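Long-range contacts in 2,3-dihydroxybenzoate-AMP ligase (Bacillus subtilis, PDB 1MDB), which belongs to the ANL superfamily of AMP-binding enzymes, which pair a large N-terminal domain with a smaller, mobile C-terminal domain: residues Ala23-Phe27 and Glu178-Ser182; Asp29-Asp33 and Leu56-Asp61; Ala124-Asp130 and Leu151-Ala157; Leu211-Val215 and Leu244-Ala249. One frame throughout, in Å; residues are numbered along the deposited sequence.

All four contacts lie in the large N-terminal part of the chain. Interactions 1 and 2 adjoin in sequence, because helix 27-38 starts in the first and carries the second; their centres are about 14 Å apart. Interaction 4 touches both. Phe-27 CE2 packs 3.9 Å from Leu-211 CD1, and Leu-30 CD1 sits 4.0 Å from Tyr-248 CD1. Interaction 3 stands apart in a sheet, its nearest atoms about 9 Å from interaction 2 and about 15 Å from interactions 1 and 4. In interaction 4, the side chain of Leu-211 is about 9 Å from bound 2,3-dihydroxy-benzoic acid and about 14 Å from AMP.

Interaction 1: residues Ala23-Phe27 and Glu178-Ser182; sequences AGETF and EVKSS
Thr-26 turns its two branches to different tasks against residues 178-182. Its methyl CG2 faces the other loop and lies 3.4 Å from Val-179 O. The same methyl is 3.7 Å from Ser-181 N and 4.1 Å from Val-179 CG1, so it rests mostly on backbone. The hydroxyl stands between the backbone N and the carbonyl carbon (chi1 67°). From there OG1 can cap a backbone N of helix 27-38, for which Thr-26 is the N-cap. Asp-29 OD2 in turn accepts from Thr-26 N, consistent with a capping box. OG1 is also 3.0 Å from a water, and that water donates a weak bond to Val-179 O.

Ser-181 points its CB at the loop at Gly-24 and Glu-25. A bond from Ser-181 OG to Glu-25 O is possible but doubtful, since OG is modelled too close to Gly-24. Asp-205, on helix 204-218, binds Gly-24 N and has a backbone bond to Ser-181, so that helix start joins both loops. The chemistry implies a small surface junction: one methyl on a peptide chain, one water bridge, weak on the Val-179 side, and a threonine whose hydroxyl caps its own helix and also holds the water.

Interaction 2: residues Asp29-Asp33 and Leu56-Asp61; sequences DLLRD and LDTRAD
One arginine nitrogen, Arg-32 NH1, is shared by two aspartates of the facing helix, Asp-57 and Asp-61. The three residues form a salt-bridge network between helices 27-38 and 53-70. The short helical segments run 135° apart in direction, with axes 9.8 Å from each other. Arg-32 meets Asp-61 end-on, with the two flat groups nearly coplanar. Arg-32 NH1 donates to Asp-61 OD2 and Arg-32 NH2 to Asp-61 OD1, each at 2.6 Å and on the syn side of the carboxylate. This two-point grip fixes the rotation of both groups. The arginine chain bends twice, at chi2 and chi3, which turns the guanidinium toward the facing helix, edge first to Asp-61.

Asp-57 meets the guanidinium differently. Its carboxylate is turned 72° from that plane, and the bond from NH1 to Asp-57 OD1 is weak. The stronger partner of Asp-57 is Arg-97 on helix 86-98, which also pairs with Asp-61. Two arginines therefore probably balance the two carboxylates. Next to the charged group, Leu-31 CD2 packs on Ala-60 CB (4.0 Å) and Leu-56 CG (4.2 Å). A water donates to both Arg-32 O and Asp-57 OD1, the latter at 2.7 Å.

Interaction 3: residues Ala124-Asp130 and Leu151-Ala157; sequences AAYIIPD and LKNIIVA
Tyr-126 lies beside Ile-154 on a pair of parallel strands, and its side chain crosses that of Ile-154 obliquely. Tyr-126 CB touches Ile-154 CD1 at 3.7 Å and Leu-151 CD2 at 3.9 Å. With CG anti to the backbone N (chi1 178°), the ring is set with its edge beside Ile-154 CD1, which lies 3.8 Å from Tyr-126 CD1. One face takes the methyl CG2 of Ile-128, from the same strand, toward the rim. Ile-114 of helix 111-120 and Leu-140 of helix 137-147 also touch this side chain. At the tip, Tyr-126 OH is hydrogen-bonded to Gln-81 OE1.

The backbones pair in regular parallel fashion. Tyr-126 N binds Asn-153 O, and Ile-155 N binds Tyr-126 O at 2.8 Å. Ile-128 and Ala-157 continue the pattern. At the far end Asp-130 N reaches Ala-157 O from well above the carbonyl plane. At the near end Asn-153 ND2 donates to Ala-124 O at 3.2 Å, where the backbone N of Asn-153 is too far to pair, so the side chain seems to take its place. On the other face, Ile-127 and Ile-155 lie side by side, Ile-127 CG1 to Ile-155 CB 4.0 Å, against Phe-67 of helix 53-70. The connection between the two strands runs through helix 137-147, which covers the Tyr-126 and Ile-128 face, as in a beta-alpha-beta crossover.

Interaction 4: residues Leu211-Val215 and Leu244-Ala249; sequences LKRSV and LGVLYA
Tyr-248 lays one face of its ring over the backbone of Lys-212, whose CA sits 4.0 Å above the ring plane and toward the rim. The ring reaches there because CG is anti to the backbone N (chi1 -179°), which carries it across to helix 204-218. The lysine chain crosses the phenol end obliquely. Lys-212 CG comes within 3.0 Å of Tyr-248 OH, a tight contact. The aliphatic part of the lysine does this touching, while its ammonium end leads away. Arg-34 makes a cation-pi contact with the same ring, and its NE binds Tyr-248 O.

Val-215 approaches at about a right angle to the tyrosine. Its CG2 is 3.8 Å from Tyr-248 CD2 and 3.3 Å from Gly-245 O. The other methyl, CG1, meets Ala-249 CB. At the other end of the contact Leu-211 places CD2 3.9 Å from Leu-244 CB and also against Gly-245 N. Gly-245 has no side chain between the helices, and its CA approaches that of Leu-211 to 5.1 Å. The axes of the two short segments are 9.0 Å apart and cross at -79°. This is a near-perpendicular helix packing within the N-terminal domain, with a glycine at the crossing, and the side chain of Leu-211 is about 9 Å from the bound 2,3-dihydroxy-benzoic acid.

Interaction 1: residues Ala23-Phe27 and Glu178-Ser182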
loop_
_atom_site.group_PDB
_atom_site.type_symbol
_atom_site.label_atom_id
_atom_site.label_comp_id
_atom_site.label_asym_id
_atom_site.label_seq_id
_atom_site.Cartn_x
_atom_site.Cartn_y
_atom_site.Cartn_z
ATOM N N ALA A 23 1.862 21.475 8.170
ATOM C CA ALA A 23 1.144 22.080 9.287
ATOM C C ALA A 23 1.944 22.378 10.549
ATOM O O ALA A 23 1.526 23.198 11.366
ATOM C CB ALA A 23 -0.067 21.230 9.631
ATOM N N GLY A 24 3.089 21.730 10.717
ATOM C CA GLY A 24 3.887 21.983 11.903
ATOM C C GLY A 24 3.394 21.238 13.130
ATOM O O GLY A 24 3.774 21.568 14.252
ATOM N N GLU A 25 2.548 20.231 12.922
ATOM C CA GLU A 25 2.026 19.427 14.025
ATOM C C GLU A 25 2.486 17.970 13.896
ATOM O O GLU A 25 2.697 17.458 12.785
ATOM C CB GLU A 25 0.492 19.493 14.061
ATOM C CG GLU A 25 -0.215 18.759 12.927
ATOM C CD GLU A 25 -1.720 19.022 12.901
ATOM O OE1 GLU A 25 -2.342 19.073 13.987
ATOM O OE2 GLU A 25 -2.280 19.163 11.795
ATOM N N THR A 26 2.646 17.304 15.034
ATOM C CA THR A 26 3.087 15.910 15.032
ATOM C C THR A 26 1.903 14.963 15.155
ATOM O O THR A 26 0.782 15.399 15.416
ATOM C CB THR A 26 4.023 15.625 16.204
ATOM O OG1 THR A 26 3.285 15.724 17.427
ATOM C CG2 THR A 26 5.185 16.615 16.219
ATOM N N PHE A 27 2.144 13.665 14.969
ATOM C CA PHE A 27 1.066 12.696 15.104
ATOM C C PHE A 27 0.583 12.747 16.547
ATOM O O PHE A 27 -0.611 12.569 16.824
ATOM C CB PHE A 27 1.545 11.279 14.769
ATOM C CG PHE A 27 1.629 11.003 13.295
ATOM C CD1 PHE A 27 2.850 11.033 12.636
ATOM C CD2 PHE A 27 0.481 10.716 12.565
ATOM C CE1 PHE A 27 2.929 10.780 11.267
ATOM C CE2 PHE A 27 0.548 10.462 11.199
ATOM C CZ PHE A 27 1.777 10.493 10.550
ATOM N N GLU A 178 10.808 16.451 23.453
ATOM C CA GLU A 178 10.095 17.194 22.429
ATOM C C GLU A 178 10.231 16.514 21.078
ATOM O O GLU A 178 11.323 16.112 20.687
ATOM C CB GLU A 178 10.633 18.617 22.315
ATOM C CG GLU A 178 10.139 19.333 21.066
ATOM C CD GLU A 178 10.672 20.740 20.954
ATOM O OE1 GLU A 178 11.912 20.906 20.944
ATOM O OE2 GLU A 178 9.854 21.679 20.875
ATOM N N VAL A 179 9.112 16.379 20.379
ATOM C CA VAL A 179 9.106 15.777 19.059
ATOM C C VAL A 179 8.751 16.897 18.090
ATOM O O VAL A 179 7.729 17.559 18.252
ATOM C CB VAL A 179 8.045 14.660 18.928
ATOM C CG1 VAL A 179 8.105 14.062 17.537
ATOM C CG2 VAL A 179 8.272 13.583 19.977
ATOM N N LYS A 180 9.603 17.107 17.093
ATOM C CA LYS A 180 9.381 18.143 16.100
ATOM C C LYS A 180 8.597 17.635 14.898
ATOM O O LYS A 180 8.724 16.480 14.487
ATOM C CB LYS A 180 10.715 18.707 15.615
ATOM C CG LYS A 180 11.554 19.385 16.683
ATOM C CD LYS A 180 12.875 19.816 16.075
ATOM C CE LYS A 180 13.814 20.405 17.100
ATOM N NZ LYS A 180 15.110 20.746 16.447
ATOM N N SER A 181 7.788 18.520 14.339
ATOM C CA SER A 181 6.972 18.213 13.178
ATOM C C SER A 181 7.867 17.862 11.997
ATOM O O SER A 181 7.441 17.181 11.065
ATOM C CB SER A 181 6.120 19.432 12.816
ATOM O OG SER A 181 4.814 19.040 12.446
ATOM N N SER A 182 9.109 18.332 12.043
ATOM C CA SER A 182 10.054 18.079 10.965
ATOM C C SER A 182 10.877 16.804 11.158
ATOM O O SER A 182 11.648 16.423 10.278
ATOM C CB SER A 182 10.991 19.281 10.808
ATOM O OG SER A 182 11.682 19.545 12.014
HETATM O O HOH W 1 4.770 17.088 19.696
#

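Interaction 2: residues Asp29-Asp33 and Leu56-Asp61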
loop_
_atom_site.group_PDB
_atom_site.type_symbol
_atom_site.label_atom_id
_atom_site.label_comp_id
_atom_site.label_asym_id
_atom_site.label_seq_id
_atom_site.Cartn_x
_atom_site.Cartn_y
_atom_site.Cartn_z
ATOM N N ASP A 29 0.423 15.351 18.433
ATOM C CA ASP A 29 -0.488 16.495 18.522
ATOM C C ASP A 29 -1.833 16.115 17.925
ATOM O O ASP A 29 -2.888 16.337 18.522
ATOM C CB ASP A 29 0.057 17.694 17.741
ATOM C CG ASP A 29 1.355 18.228 18.310
ATOM O OD1 ASP A 29 1.508 18.241 19.555
ATOM O OD2 ASP A 29 2.216 18.657 17.509
ATOM N N LEU A 30 -1.772 15.546 16.725
ATOM C CA LEU A 30 -2.956 15.118 15.991
ATOM C C LEU A 30 -3.896 14.318 16.889
ATOM O O LEU A 30 -5.080 14.630 16.990
ATOM C CB LEU A 30 -2.519 14.291 14.775
ATOM C CG LEU A 30 -3.498 13.944 13.654
ATOM C CD1 LEU A 30 -2.724 13.310 12.506
ATOM C CD2 LEU A 30 -4.571 12.997 14.160
ATOM N N LEU A 31 -3.371 13.290 17.550
ATOM C CA LEU A 31 -4.185 12.469 18.441
ATOM C C LEU A 31 -4.662 13.256 19.662
ATOM O O LEU A 31 -5.833 13.180 20.040
ATOM C CB LEU A 31 -3.396 11.240 18.892
ATOM C CG LEU A 31 -4.018 10.307 19.932
ATOM C CD1 LEU A 31 -5.426 9.898 19.533
ATOM C CD2 LEU A 31 -3.126 9.088 20.075
ATOM N N ARG A 32 -3.756 14.017 20.271
ATOM C CA ARG A 32 -4.101 14.812 21.450
ATOM C C ARG A 32 -5.292 15.711 21.154
ATOM O O ARG A 32 -6.239 15.793 21.940
ATOM C CB ARG A 32 -2.920 15.689 21.875
ATOM C CG ARG A 32 -3.125 16.382 23.224
ATOM C CD ARG A 32 -3.128 15.370 24.353
ATOM N NE ARG A 32 -1.804 14.792 24.552
ATOM C CZ ARG A 32 -1.575 13.641 25.177
ATOM N NH1 ARG A 32 -2.586 12.934 25.662
ATOM N NH2 ARG A 32 -0.333 13.204 25.332
ATOM N N ASP A 33 -5.223 16.386 20.011
ATOM C CA ASP A 33 -6.265 17.299 19.570
ATOM C C ASP A 33 -7.600 16.584 19.351
ATOM O O ASP A 33 -8.609 16.930 19.975
ATOM C CB ASP A 33 -5.817 17.986 18.280
ATOM C CG ASP A 33 -6.727 19.128 17.884
ATOM O OD1 ASP A 33 -7.927 18.874 17.640
ATOM O OD2 ASP A 33 -6.240 20.278 17.817
ATOM N N LEU A 56 -7.760 5.764 22.965
ATOM C CA LEU A 56 -6.518 5.586 22.225
ATOM C C LEU A 56 -5.476 6.585 22.726
ATOM O O LEU A 56 -4.309 6.243 22.912
ATOM C CB LEU A 56 -6.772 5.793 20.727
ATOM C CG LEU A 56 -5.566 5.713 19.786
ATOM C CD1 LEU A 56 -4.858 4.371 19.943
ATOM C CD2 LEU A 56 -6.045 5.903 18.348
ATOM N N ASP A 57 -5.919 7.820 22.945
ATOM C CA ASP A 57 -5.054 8.887 23.438
ATOM C C ASP A 57 -4.405 8.458 24.759
ATOM O O ASP A 57 -3.178 8.529 24.921
ATOM C CB ASP A 57 -5.885 10.157 23.659
ATOM C CG ASP A 57 -5.031 11.383 23.935
ATOM O OD1 ASP A 57 -5.351 12.129 24.880
ATOM O OD2 ASP A 57 -4.051 11.615 23.202
ATOM N N THR A 58 -5.233 8.002 25.693
ATOM C CA THR A 58 -4.751 7.572 27.002
ATOM C C THR A 58 -3.807 6.370 26.932
ATOM O O THR A 58 -2.745 6.387 27.535
ATOM C CB THR A 58 -5.926 7.228 27.949
ATOM O OG1 THR A 58 -6.730 8.394 28.156
ATOM C CG2 THR A 58 -5.401 6.744 29.300
ATOM N N ARG A 59 -4.195 5.327 26.202
ATOM C CA ARG A 59 -3.353 4.144 26.084
ATOM C C ARG A 59 -1.998 4.493 25.459
ATOM O O ARG A 59 -0.974 3.937 25.844
ATOM C CB ARG A 59 -4.070 3.069 25.258
ATOM C CG ARG A 59 -5.416 2.659 25.861
ATOM C CD ARG A 59 -6.100 1.530 25.095
ATOM N NE ARG A 59 -5.294 0.315 25.070
ATOM C CZ ARG A 59 -5.723 -0.879 25.469
ATOM N NH1 ARG A 59 -6.956 -1.020 25.926
ATOM N NH2 ARG A 59 -4.920 -1.931 25.410
ATOM N N ALA A 60 -1.999 5.422 24.508
ATOM C CA ALA A 60 -0.778 5.854 23.840
ATOM C C ALA A 60 0.189 6.545 24.821
ATOM O O ALA A 60 1.411 6.332 24.759
ATOM C CB ALA A 60 -1.125 6.796 22.693
ATOM N N ASP A 61 -0.356 7.378 25.709
ATOM C CA ASP A 61 0.461 8.066 26.703
ATOM C C ASP A 61 1.034 7.034 27.654
ATOM O O ASP A 61 2.247 6.978 27.889
ATOM C CB ASP A 61 -0.369 9.052 27.525
ATOM C CG ASP A 61 -0.580 10.367 26.826
ATOM O OD1 ASP A 61 0.275 10.743 25.999
ATOM O OD2 ASP A 61 -1.596 11.035 27.121
HETATM O O HOH W 2 -6.452 14.604 24.591
#

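Interaction 3: residues Ala124-Asp130 and Leu151-Ala157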
loop_
_atom_site.group_PDB
_atom_site.type_symbol
_atom_site.label_atom_id
_atom_site.label_comp_id
_atom_site.label_asym_id
_atom_site.label_seq_id
_atom_site.Cartn_x
_atom_site.Cartn_y
_atom_site.Cartn_z
ATOM N N ALA A 124 15.667 -1.432 18.002
ATOM C CA ALA A 124 15.782 -1.557 19.452
ATOM C C ALA A 124 14.703 -2.488 19.989
ATOM O O ALA A 124 14.786 -2.967 21.131
ATOM C CB ALA A 124 15.652 -0.190 20.106
ATOM N N ALA A 125 13.685 -2.736 19.168
ATOM C CA ALA A 125 12.579 -3.600 19.555
ATOM C C ALA A 125 11.838 -4.174 18.349
ATOM O O ALA A 125 11.880 -3.630 17.240
ATOM C CB ALA A 125 11.617 -2.834 20.462
ATOM N N TYR A 126 11.173 -5.297 18.578
ATOM C CA TYR A 126 10.415 -6.005 17.545
ATOM C C TYR A 126 9.069 -6.251 18.187
ATOM O O TYR A 126 8.993 -6.859 19.258
ATOM C CB TYR A 126 11.110 -7.335 17.224
ATOM C CG TYR A 126 10.444 -8.246 16.195
ATOM C CD1 TYR A 126 10.665 -9.623 16.232
ATOM C CD2 TYR A 126 9.636 -7.742 15.179
ATOM C CE1 TYR A 126 10.104 -10.472 15.294
ATOM C CE2 TYR A 126 9.070 -8.585 14.233
ATOM C CZ TYR A 126 9.311 -9.955 14.297
ATOM O OH TYR A 126 8.779 -10.814 13.360
ATOM N N ILE A 127 8.010 -5.764 17.553
ATOM C CA ILE A 127 6.658 -5.921 18.088
ATOM C C ILE A 127 5.781 -6.811 17.199
ATOM O O ILE A 127 5.557 -6.509 16.022
ATOM C CB ILE A 127 5.997 -4.544 18.261
ATOM C CG1 ILE A 127 6.863 -3.681 19.191
ATOM C CG2 ILE A 127 4.590 -4.702 18.824
ATOM C CD1 ILE A 127 6.300 -2.281 19.454
ATOM N N ILE A 128 5.281 -7.899 17.781
ATOM C CA ILE A 128 4.456 -8.872 17.062
ATOM C C ILE A 128 3.228 -9.341 17.844
ATOM O O ILE A 128 3.120 -9.123 19.056
ATOM C CB ILE A 128 5.245 -10.162 16.765
ATOM C CG1 ILE A 128 5.843 -10.695 18.074
ATOM C CG2 ILE A 128 6.329 -9.914 15.724
ATOM C CD1 ILE A 128 6.358 -12.118 17.986
ATOM N N PRO A 129 2.269 -9.971 17.148
ATOM C CA PRO A 129 1.079 -10.471 17.844
ATOM C C PRO A 129 1.522 -11.872 18.273
ATOM O O PRO A 129 2.588 -12.327 17.849
ATOM C CB PRO A 129 0.025 -10.506 16.739
ATOM C CG PRO A 129 0.848 -10.879 15.517
ATOM C CD PRO A 129 2.091 -10.016 15.683
ATOM N N ASP A 130 0.757 -12.559 19.113
ATOM C CA ASP A 130 1.166 -13.908 19.493
ATOM C C ASP A 130 1.031 -14.828 18.286
ATOM O O ASP A 130 1.954 -15.557 17.927
ATOM C CB ASP A 130 0.314 -14.451 20.653
ATOM C CG ASP A 130 -1.156 -14.089 20.534
ATOM O OD1 ASP A 130 -1.634 -13.833 19.410
ATOM O OD2 ASP A 130 -1.845 -14.070 21.578
ATOM N N LEU A 151 19.028 -8.320 19.658
ATOM C CA LEU A 151 17.632 -7.879 19.706
ATOM C C LEU A 151 17.023 -8.466 20.972
ATOM O O LEU A 151 16.625 -9.630 20.984
ATOM C CB LEU A 151 16.871 -8.391 18.477
ATOM C CG LEU A 151 15.362 -8.098 18.411
ATOM C CD1 LEU A 151 15.139 -6.599 18.381
ATOM C CD2 LEU A 151 14.748 -8.758 17.171
ATOM N N LYS A 152 16.939 -7.674 22.038
ATOM C CA LYS A 152 16.407 -8.191 23.299
ATOM C C LYS A 152 15.034 -7.715 23.753
ATOM O O LYS A 152 14.546 -8.143 24.807
ATOM C CB LYS A 152 17.418 -7.961 24.422
ATOM C CG LYS A 152 18.627 -8.885 24.330
ATOM C CD LYS A 152 19.604 -8.655 25.470
ATOM C CE LYS A 152 20.159 -7.242 25.436
ATOM N NZ LYS A 152 21.253 -7.055 26.430
ATOM N N ASN A 153 14.408 -6.835 22.980
ATOM C CA ASN A 153 13.080 -6.366 23.340
ATOM C C ASN A 153 12.066 -6.879 22.325
ATOM O O ASN A 153 11.792 -6.233 21.316
ATOM C CB ASN A 153 13.052 -4.839 23.420
ATOM C CG ASN A 153 13.926 -4.306 24.546
ATOM O OD1 ASN A 153 13.944 -4.868 25.642
ATOM N ND2 ASN A 153 14.650 -3.214 24.285
ATOM N N ILE A 154 11.543 -8.071 22.592
ATOM C CA ILE A 154 10.550 -8.707 21.733
ATOM C C ILE A 154 9.237 -8.514 22.451
ATOM O O ILE A 154 9.016 -9.094 23.509
ATOM C CB ILE A 154 10.804 -10.223 21.583
ATOM C CG1 ILE A 154 12.181 -10.469 20.970
ATOM C CG2 ILE A 154 9.691 -10.855 20.741
ATOM C CD1 ILE A 154 12.361 -9.878 19.615
ATOM N N ILE A 155 8.372 -7.684 21.883
ATOM C CA ILE A 155 7.084 -7.388 22.499
ATOM C C ILE A 155 5.948 -8.091 21.763
ATOM O O ILE A 155 5.842 -8.016 20.531
ATOM C CB ILE A 155 6.850 -5.871 22.519
ATOM C CG1 ILE A 155 8.013 -5.198 23.260
ATOM C CG2 ILE A 155 5.506 -5.559 23.158
ATOM C CD1 ILE A 155 8.138 -3.688 23.027
ATOM N N VAL A 156 5.100 -8.771 22.525
ATOM C CA VAL A 156 4.001 -9.531 21.953
ATOM C C VAL A 156 2.632 -9.082 22.413
ATOM O O VAL A 156 2.359 -9.014 23.617
ATOM C CB VAL A 156 4.128 -11.024 22.301
ATOM C CG1 VAL A 156 3.016 -11.813 21.632
ATOM C CG2 VAL A 156 5.499 -11.540 21.891
ATOM N N ALA A 157 1.762 -8.769 21.459
ATOM C CA ALA A 157 0.412 -8.386 21.819
ATOM C C ALA A 157 -0.307 -9.723 21.887
ATOM O O ALA A 157 -0.614 -10.327 20.861
ATOM C CB ALA A 157 -0.210 -7.471 20.751
HETATM O O HOH W 3 16.910 -4.871 22.242
#

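Interaction 4: residues Leu211-Val215 and Leu244-Ala249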
loop_
_atom_site.group_PDB
_atom_site.type_symbol
_atom_site.label_atom_id
_atom_site.label_comp_id
_atom_site.label_asym_id
_atom_site.label_seq_id
_atom_site.Cartn_x
_atom_site.Cartn_y
_atom_site.Cartn_z
ATOM N N LEU A 211 -2.106 12.996 4.401
ATOM C CA LEU A 211 -3.364 12.566 5.011
ATOM C C LEU A 211 -4.468 13.629 4.823
ATOM O O LEU A 211 -5.616 13.299 4.511
ATOM C CB LEU A 211 -3.158 12.286 6.508
ATOM C CG LEU A 211 -2.217 11.132 6.885
ATOM C CD1 LEU A 211 -2.059 11.063 8.404
ATOM C CD2 LEU A 211 -2.776 9.812 6.349
ATOM N N LYS A 212 -4.114 14.898 5.005
ATOM C CA LYS A 212 -5.074 15.989 4.853
ATOM C C LYS A 212 -5.601 16.079 3.429
ATOM O O LYS A 212 -6.785 16.323 3.217
ATOM C CB LYS A 212 -4.439 17.333 5.228
ATOM C CG LYS A 212 -5.472 18.429 5.494
ATOM C CD LYS A 212 -4.854 19.823 5.521
ATOM C CE LYS A 212 -4.528 20.299 4.117
ATOM N NZ LYS A 212 -3.964 21.684 4.097
ATOM N N ARG A 213 -4.726 15.898 2.447
ATOM C CA ARG A 213 -5.163 15.960 1.057
ATOM C C ARG A 213 -6.039 14.756 0.714
ATOM O O ARG A 213 -7.051 14.899 0.030
ATOM C CB ARG A 213 -3.959 16.027 0.120
ATOM C CG ARG A 213 -3.453 17.436 -0.155
ATOM C CD ARG A 213 -4.207 18.096 -1.318
ATOM N NE ARG A 213 -5.535 18.585 -0.953
ATOM C CZ ARG A 213 -6.535 18.736 -1.817
ATOM N NH1 ARG A 213 -6.360 18.430 -3.095
ATOM N NH2 ARG A 213 -7.711 19.196 -1.406
ATOM N N SER A 214 -5.659 13.575 1.198
ATOM C CA SER A 214 -6.442 12.370 0.933
ATOM C C SER A 214 -7.829 12.518 1.551
ATOM O O SER A 214 -8.814 12.076 0.979
ATOM C CB SER A 214 -5.745 11.138 1.518
ATOM O OG SER A 214 -4.458 10.961 0.947
ATOM N N VAL A 215 -7.896 13.125 2.731
ATOM C CA VAL A 215 -9.167 13.343 3.405
ATOM C C VAL A 215 -10.068 14.242 2.543
ATOM O O VAL A 215 -11.235 13.923 2.279
ATOM C CB VAL A 215 -8.955 14.007 4.790
ATOM C CG1 VAL A 215 -10.264 14.611 5.282
ATOM C CG2 VAL A 215 -8.455 12.969 5.797
ATOM N N LEU A 244 -5.305 5.959 9.053
ATOM C CA LEU A 244 -4.813 7.208 9.617
ATOM C C LEU A 244 -5.554 8.411 9.040
ATOM O O LEU A 244 -5.758 9.411 9.730
ATOM C CB LEU A 244 -3.301 7.347 9.381
ATOM C CG LEU A 244 -2.453 6.240 10.034
ATOM C CD1 LEU A 244 -0.990 6.629 9.948
ATOM C CD2 LEU A 244 -2.860 6.038 11.516
ATOM N N GLY A 245 -5.941 8.330 7.771
ATOM C CA GLY A 245 -6.682 9.434 7.182
ATOM C C GLY A 245 -8.040 9.530 7.866
ATOM O O GLY A 245 -8.529 10.620 8.157
ATOM N N VAL A 246 -8.636 8.373 8.137
ATOM C CA VAL A 246 -9.940 8.302 8.793
ATOM C C VAL A 246 -9.899 8.873 10.217
ATOM O O VAL A 246 -10.870 9.474 10.674
ATOM C CB VAL A 246 -10.467 6.833 8.813
ATOM C CG1 VAL A 246 -11.812 6.745 9.540
ATOM C CG2 VAL A 246 -10.630 6.330 7.382
ATOM N N LEU A 247 -8.777 8.707 10.910
ATOM C CA LEU A 247 -8.659 9.230 12.268
ATOM C C LEU A 247 -8.428 10.730 12.166
ATOM O O LEU A 247 -8.822 11.487 13.042
ATOM C CB LEU A 247 -7.479 8.593 13.016
ATOM C CG LEU A 247 -7.389 7.076 13.207
ATOM C CD1 LEU A 247 -6.164 6.774 14.055
ATOM C CD2 LEU A 247 -8.635 6.527 13.872
ATOM N N TYR A 248 -7.781 11.153 11.083
ATOM C CA TYR A 248 -7.511 12.567 10.872
ATOM C C TYR A 248 -8.834 13.316 10.762
ATOM O O TYR A 248 -8.983 14.417 11.292
ATOM C CB TYR A 248 -6.711 12.775 9.580
ATOM C CG TYR A 248 -6.363 14.228 9.293
ATOM C CD1 TYR A 248 -5.107 14.747 9.620
ATOM C CD2 TYR A 248 -7.299 15.088 8.712
ATOM C CE1 TYR A 248 -4.792 16.082 9.378
ATOM C CE2 TYR A 248 -6.996 16.424 8.460
ATOM C CZ TYR A 248 -5.742 16.915 8.793
ATOM O OH TYR A 248 -5.430 18.228 8.513
ATOM N N ALA A 249 -9.786 12.704 10.067
ATOM C CA ALA A 249 -11.095 13.307 9.832
ATOM C C ALA A 249 -12.129 13.048 10.917
ATOM O O ALA A 249 -13.261 13.509 10.803
ATOM C CB ALA A 249 -11.644 12.839 8.481
#